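Local coordinates for tyrosine-protein phosphatase non-receptor type 18 (Homo sapiens, PDB 2OC3) that hydrolyses phosphotyrosine in proteins, releasing phosphate, and acts on autophosphorylated tyrosine kinases that are overexpressed in tumour tissue, at residues Leu103-Thr108 and Thr245-Arg250; Phe262-Val267 and Phe287-Val292. All coordinates share one frame; numbering follows the deposited sequence.

Contact 1 of 2, residues Leu103-Thr108 and Thr245-Arg250; sequences LAYIAT and TVDYVR
Tyr105 and Asp247 meet through two different first torsions: the tyrosine CG stands anti to its own carbonyl carbon (chi1 -46°), whereas the aspartate CG lies opposite its backbone N (chi1 180°). The phenol is thereby carried out from the strand to the helix, where the carboxylate waits at the edge of its ring. Tyr105 OH donates a short hydrogen bond of 2.6 Å to Asp247 OD2, using the anti lone pair of that oxygen, the one turned away from OD1. Ring and carboxylate planes stand 84° apart, nearly perpendicular, and Asp247 OD2 also lies 3.2 Å from Tyr105 CE1.

The strand 103-108 belongs to the large mixed sheet of the protein-tyrosine phosphatase catalytic domain. It pairs with the strand 229-232, which runs into the loop that, by similarity, binds the substrate around Cys233, the predicted phosphocysteine nucleophile, and the helix 238-254 leaves that same loop. A classic beta bulge, at which Ala104 and Tyr105 both face Ile96, interrupts the antiparallel pairing with the strand 93-97. Ala104 CB sits over one face of the Tyr105 ring, 3.8 Å above its plane and displaced toward the rim.

Asp247 OD2 has a second partner in Arg219 of the helix 209-222, with which it forms a salt bridge. Arginine and phenol together would be expected to stabilise the ionised carboxylate in this buried setting. Tyr248 packs beside the phenol, its CB 3.7 Å from Tyr105 OH; the two rings come only marginally near. Tyr248 N comes to 3.2 Å from Tyr105 OH, but at an angle too poor for a hydrogen bond.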
loop_
_atom_site.group_PDB
_atom_site.type_symbol
_atom_site.label_atom_id
_atom_site.label_comp_id
_atom_site.label_asym_id
_atom_site.label_seq_id
_atom_site.Cartn_x
_atom_site.Cartn_y
_atom_site.Cartn_z
ATOM N N LEU A 103 -6.827 -12.095 -0.986
ATOM C CA LEU A 103 -6.290 -10.829 -1.508
ATOM C C LEU A 103 -6.523 -9.688 -0.505
ATOM O O LEU A 103 -7.537 -8.996 -0.556
ATOM C CB LEU A 103 -6.927 -10.525 -2.849
ATOM C CG LEU A 103 -6.765 -11.613 -3.914
ATOM C CD1 LEU A 103 -7.562 -11.232 -5.170
ATOM C CD2 LEU A 103 -5.304 -11.848 -4.214
ATOM N N ALA A 104 -5.566 -9.519 0.386
ATOM C CA ALA A 104 -5.718 -8.724 1.580
ATOM C C ALA A 104 -5.292 -7.269 1.406
ATOM O O ALA A 104 -5.748 -6.397 2.170
ATOM C CB ALA A 104 -4.949 -9.359 2.732
ATOM N N TYR A 105 -4.444 -7.000 0.421
ATOM C CA TYR A 105 -3.978 -5.642 0.127
ATOM C C TYR A 105 -4.074 -5.366 -1.334
ATOM O O TYR A 105 -3.820 -6.225 -2.188
ATOM C CB TYR A 105 -2.520 -5.468 0.537
ATOM C CG TYR A 105 -2.209 -6.023 1.904
ATOM C CD1 TYR A 105 -2.503 -5.298 3.046
ATOM C CD2 TYR A 105 -1.693 -7.306 2.049
ATOM C CE1 TYR A 105 -2.284 -5.836 4.299
ATOM C CE2 TYR A 105 -1.445 -7.855 3.303
ATOM C CZ TYR A 105 -1.760 -7.131 4.435
ATOM O OH TYR A 105 -1.538 -7.739 5.679
ATOM N N ILE A 106 -4.328 -4.094 -1.648
ATOM C CA ILE A 106 -4.090 -3.570 -2.996
ATOM C C ILE A 106 -3.012 -2.533 -2.834
ATOM O O ILE A 106 -3.237 -1.570 -2.079
ATOM C CB ILE A 106 -5.313 -2.904 -3.611
ATOM C CG1 ILE A 106 -6.363 -3.969 -3.867
ATOM C CG2 ILE A 106 -4.872 -2.191 -4.951
ATOM C CD1 ILE A 106 -7.695 -3.482 -4.340
ATOM N N ALA A 107 -1.854 -2.743 -3.446
ATOM C CA ALA A 107 -0.696 -1.819 -3.426
ATOM C C ALA A 107 -0.722 -1.065 -4.736
ATOM O O ALA A 107 -0.644 -1.652 -5.803
ATOM C CB ALA A 107 0.602 -2.613 -3.297
ATOM N N THR A 108 -0.863 0.245 -4.684
ATOM C CA THR A 108 -1.006 1.024 -5.901
ATOM C C THR A 108 -0.199 2.323 -5.802
ATOM O O THR A 108 0.352 2.646 -4.740
ATOM C CB THR A 108 -2.524 1.249 -6.221
ATOM O OG1 THR A 108 -2.749 1.813 -7.542
ATOM C CG2 THR A 108 -3.216 2.172 -5.196
ATOM N N THR A 245 3.802 -5.151 4.938
ATOM C CA THR A 245 4.531 -6.180 5.676
ATOM C C THR A 245 4.275 -6.044 7.182
ATOM O O THR A 245 4.099 -7.057 7.882
ATOM C CB THR A 245 6.047 -6.120 5.399
ATOM O OG1 THR A 245 6.274 -6.290 3.994
ATOM C CG2 THR A 245 6.773 -7.220 6.174
ATOM N N VAL A 246 4.245 -4.814 7.694
ATOM C CA VAL A 246 3.993 -4.613 9.112
ATOM C C VAL A 246 2.603 -5.163 9.461
ATOM O O VAL A 246 2.404 -5.863 10.472
ATOM C CB VAL A 246 4.109 -3.113 9.474
ATOM C CG1 VAL A 246 3.540 -2.825 10.903
ATOM C CG2 VAL A 246 5.537 -2.633 9.320
ATOM N N ASP A 247 1.625 -4.877 8.620
ATOM C CA ASP A 247 0.282 -5.364 8.888
ATOM C C ASP A 247 0.226 -6.869 8.791
ATOM O O ASP A 247 -0.446 -7.501 9.616
ATOM C CB ASP A 247 -0.750 -4.807 7.913
ATOM C CG ASP A 247 -2.131 -5.331 8.205
ATOM O OD1 ASP A 247 -2.750 -4.807 9.158
ATOM O OD2 ASP A 247 -2.595 -6.237 7.506
ATOM N N TYR A 248 0.838 -7.458 7.761
ATOM C CA TYR A 248 0.881 -8.925 7.619
ATOM C C TYR A 248 1.454 -9.582 8.896
ATOM O O TYR A 248 0.868 -10.539 9.460
ATOM C CB TYR A 248 1.706 -9.269 6.384
ATOM C CG TYR A 248 1.764 -10.740 6.011
ATOM C CD1 TYR A 248 1.002 -11.229 4.956
ATOM C CD2 TYR A 248 2.667 -11.596 6.637
ATOM C CE1 TYR A 248 1.083 -12.571 4.575
ATOM C CE2 TYR A 248 2.748 -12.934 6.262
ATOM C CZ TYR A 248 1.944 -13.397 5.244
ATOM O OH TYR A 248 2.013 -14.720 4.821
ATOM N N VAL A 249 2.608 -9.095 9.343
ATOM C CA VAL A 249 3.261 -9.658 10.531
ATOM C C VAL A 249 2.400 -9.430 11.773
ATOM O O VAL A 249 2.278 -10.322 12.640
ATOM C CB VAL A 249 4.694 -9.160 10.689
ATOM C CG1 VAL A 249 5.331 -9.738 11.982
ATOM C CG2 VAL A 249 5.509 -9.530 9.454
ATOM N N ARG A 250 1.758 -8.278 11.872
ATOM C CA ARG A 250 0.897 -8.015 13.017
ATOM C C ARG A 250 -0.303 -8.940 13.009
ATOM O O ARG A 250 -0.741 -9.369 14.075
ATOM C CB ARG A 250 0.444 -6.563 13.004
ATOM C CG ARG A 250 -0.350 -6.144 14.228
ATOM C CD ARG A 250 -0.485 -4.644 14.311
ATOM N NE ARG A 250 -1.351 -4.282 15.442
ATOM C CZ ARG A 250 -2.676 -4.243 15.376
ATOM N NH1 ARG A 250 -3.352 -4.475 14.273
ATOM N NH2 ARG A 250 -3.369 -3.915 16.473
#

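Contact 2 of 2, residues Phe262-Val267 and Phe287-Val292; sequences FSLFDV and FLYHTV
Leu264, in the first turn of the helix 264-272, and Tyr289, on the helix 282-296, bring the two backbones closest, with their CA atoms 7.8 Å apart. Leu264 does most of the touching. With CG anti to the backbone N (chi1 -168°), its CD2 comes to rest over the middle of the Tyr289 ring, 3.6 Å from the centroid and only 13° off the normal, a well-centred CH-pi contact. Leu264 CD2 also packs against Val292 CG2 at 4.0 Å, the two side chains meeting tip to tip, and against Leu288 CG.

Both helices belong to the C-terminal helical part of the phosphatase domain, joined by a loop that carries Gln280, a substrate-binding residue by similarity. Ser263 is the N-cap of the first: its OG accepts from Asp266 N at 3.0 Å. Tyr289 OH reaches the same helix start through a water, which donates to the hydroxyl at 2.7 Å and accepts from Phe265 N. The hydroxyl is also hydrogen-bonded to Glu33 of the helix 29-47. Replacing Tyr289 by an alanine would probably leave Leu264 CD2 without its aromatic platform and deprive both Glu33 and the water of their hydroxyl partner.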
loop_
_atom_site.group_PDB
_atom_site.type_symbol
_atom_site.label_atom_id
_atom_site.label_comp_id
_atom_site.label_asym_id
_atom_site.label_seq_id
_atom_site.Cartn_x
_atom_site.Cartn_y
_atom_site.Cartn_z
ATOM N N PHE A 262 9.823 -18.488 11.904
ATOM C CA PHE A 262 9.375 -17.257 11.245
ATOM C C PHE A 262 10.556 -16.508 10.635
ATOM O O PHE A 262 11.611 -16.309 11.270
ATOM C CB PHE A 262 8.670 -16.348 12.231
ATOM C CG PHE A 262 8.309 -14.998 11.649
ATOM C CD1 PHE A 262 7.348 -14.891 10.655
ATOM C CD2 PHE A 262 8.948 -13.855 12.079
ATOM C CE1 PHE A 262 7.031 -13.619 10.106
ATOM C CE2 PHE A 262 8.619 -12.607 11.548
ATOM C CZ PHE A 262 7.663 -12.520 10.562
ATOM N N SER A 263 10.354 -16.065 9.396
ATOM C CA SER A 263 11.377 -15.407 8.627
ATOM C C SER A 263 10.773 -14.132 8.014
ATOM O O SER A 263 9.906 -14.211 7.148
ATOM C CB SER A 263 11.825 -16.329 7.498
ATOM O OG SER A 263 12.726 -15.660 6.621
ATOM N N LEU A 264 11.273 -12.998 8.465
ATOM C CA LEU A 264 10.875 -11.700 7.875
ATOM C C LEU A 264 11.421 -11.607 6.440
ATOM O O LEU A 264 10.771 -11.043 5.543
ATOM C CB LEU A 264 11.357 -10.569 8.767
ATOM C CG LEU A 264 10.857 -9.159 8.536
ATOM C CD1 LEU A 264 9.335 -9.153 8.477
ATOM C CD2 LEU A 264 11.353 -8.282 9.681
ATOM N N PHE A 265 12.574 -12.235 6.204
ATOM C CA PHE A 265 13.169 -12.327 4.874
ATOM C C PHE A 265 12.156 -12.942 3.911
ATOM O O PHE A 265 11.909 -12.436 2.808
ATOM C CB PHE A 265 14.477 -13.133 4.952
ATOM C CG PHE A 265 15.097 -13.438 3.621
ATOM C CD1 PHE A 265 16.155 -12.665 3.139
ATOM C CD2 PHE A 265 14.645 -14.492 2.864
ATOM C CE1 PHE A 265 16.718 -12.957 1.906
ATOM C CE2 PHE A 265 15.207 -14.788 1.635
ATOM C CZ PHE A 265 16.244 -14.011 1.167
ATOM N N ASP A 266 11.552 -14.058 4.314
ATOM C CA ASP A 266 10.652 -14.782 3.431
ATOM C C ASP A 266 9.386 -13.965 3.138
ATOM O O ASP A 266 8.861 -14.020 2.029
ATOM C CB ASP A 266 10.239 -16.118 4.063
ATOM C CG ASP A 266 11.370 -17.135 4.109
ATOM O OD1 ASP A 266 12.405 -16.957 3.424
ATOM O OD2 ASP A 266 11.210 -18.146 4.841
ATOM N N VAL A 267 8.922 -13.206 4.127
ATOM C CA VAL A 267 7.717 -12.366 3.944
ATOM C C VAL A 267 7.995 -11.279 2.904
ATOM O O VAL A 267 7.219 -11.100 1.970
ATOM C CB VAL A 267 7.239 -11.726 5.267
ATOM C CG1 VAL A 267 6.083 -10.749 5.014
ATOM C CG2 VAL A 267 6.836 -12.836 6.287
ATOM N N PHE A 287 14.214 -0.563 9.137
ATOM C CA PHE A 287 13.047 0.034 9.820
ATOM C C PHE A 287 11.951 -1.015 10.073
ATOM O O PHE A 287 11.326 -1.066 11.168
ATOM C CB PHE A 287 12.520 1.174 8.998
ATOM C CG PHE A 287 11.355 1.915 9.615
ATOM C CD1 PHE A 287 11.503 2.626 10.789
ATOM C CD2 PHE A 287 10.148 2.003 8.947
ATOM C CE1 PHE A 287 10.438 3.344 11.295
ATOM C CE2 PHE A 287 9.096 2.743 9.464
ATOM C CZ PHE A 287 9.256 3.395 10.636
ATOM N N LEU A 288 11.715 -1.871 9.079
ATOM C CA LEU A 288 10.758 -2.941 9.211
ATOM C C LEU A 288 11.192 -3.903 10.331
ATOM O O LEU A 288 10.369 -4.311 11.168
ATOM C CB LEU A 288 10.646 -3.636 7.833
ATOM C CG LEU A 288 9.784 -4.877 7.745
ATOM C CD1 LEU A 288 8.275 -4.548 8.022
ATOM C CD2 LEU A 288 9.988 -5.519 6.361
ATOM N N TYR A 289 12.464 -4.293 10.369
ATOM C CA TYR A 289 13.003 -5.068 11.468
ATOM C C TYR A 289 12.794 -4.431 12.827
ATOM O O TYR A 289 12.367 -5.100 13.745
ATOM C CB TYR A 289 14.494 -5.409 11.267
ATOM C CG TYR A 289 14.732 -6.832 10.823
ATOM C CD1 TYR A 289 14.783 -7.145 9.472
ATOM C CD2 TYR A 289 14.865 -7.864 11.739
ATOM C CE1 TYR A 289 14.979 -8.433 9.040
ATOM C CE2 TYR A 289 15.096 -9.191 11.309
ATOM C CZ TYR A 289 15.138 -9.453 9.946
ATOM O OH TYR A 289 15.338 -10.722 9.447
ATOM N N HIS A 290 13.043 -3.133 12.929
ATOM C CA HIS A 290 12.852 -2.388 14.169
ATOM C C HIS A 290 11.380 -2.463 14.611
ATOM O O HIS A 290 11.058 -2.699 15.799
ATOM C CB HIS A 290 13.247 -0.927 13.943
ATOM C CG HIS A 290 13.289 -0.075 15.178
ATOM N ND1 HIS A 290 12.950 -0.525 16.437
ATOM C CD2 HIS A 290 13.634 1.225 15.325
ATOM C CE1 HIS A 290 13.099 0.460 17.308
ATOM N NE2 HIS A 290 13.510 1.533 16.659
ATOM N N THR A 291 10.478 -2.283 13.646
ATOM C CA THR A 291 9.041 -2.285 13.888
ATOM C C THR A 291 8.575 -3.646 14.380
ATOM O O THR A 291 7.809 -3.736 15.356
ATOM C CB THR A 291 8.247 -1.886 12.621
ATOM O OG1 THR A 291 8.727 -0.620 12.122
ATOM C CG2 THR A 291 6.768 -1.780 12.922
ATOM N N VAL A 292 9.030 -4.708 13.717
ATOM C CA VAL A 292 8.624 -6.060 14.076
ATOM C C VAL A 292 9.176 -6.441 15.466
ATOM O O VAL A 292 8.437 -7.002 16.277
ATOM C CB VAL A 292 9.027 -7.067 12.968
ATOM C CG1 VAL A 292 8.834 -8.497 13.438
ATOM C CG2 VAL A 292 8.192 -6.788 11.685
HETATM O O HOH W 1 14.061 -13.033 8.863
#

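How the contacts relate
Near the N terminus, the helices 15-18 and 29-47 supply residues that later meet contact 2. The strand 103-108 then opens contact 1, whose 136-residue loop takes in much of the large sheet and the loop around Cys233 before the helix 238-254 closes it. Contact 2 opens afterwards and closes a far shorter loop, 19 residues, between two successive helices. The contacts therefore stand in series, neither nested nor crossed, with centres about 13 Å apart. They nevertheless touch: Thr245 CG2 and Leu288 CD1 lie 3.6 Å apart, and Val249 CG2 meets Phe262 CZ at 3.8 Å. The helix 238-254 thus links the sheet to the C-terminal helices.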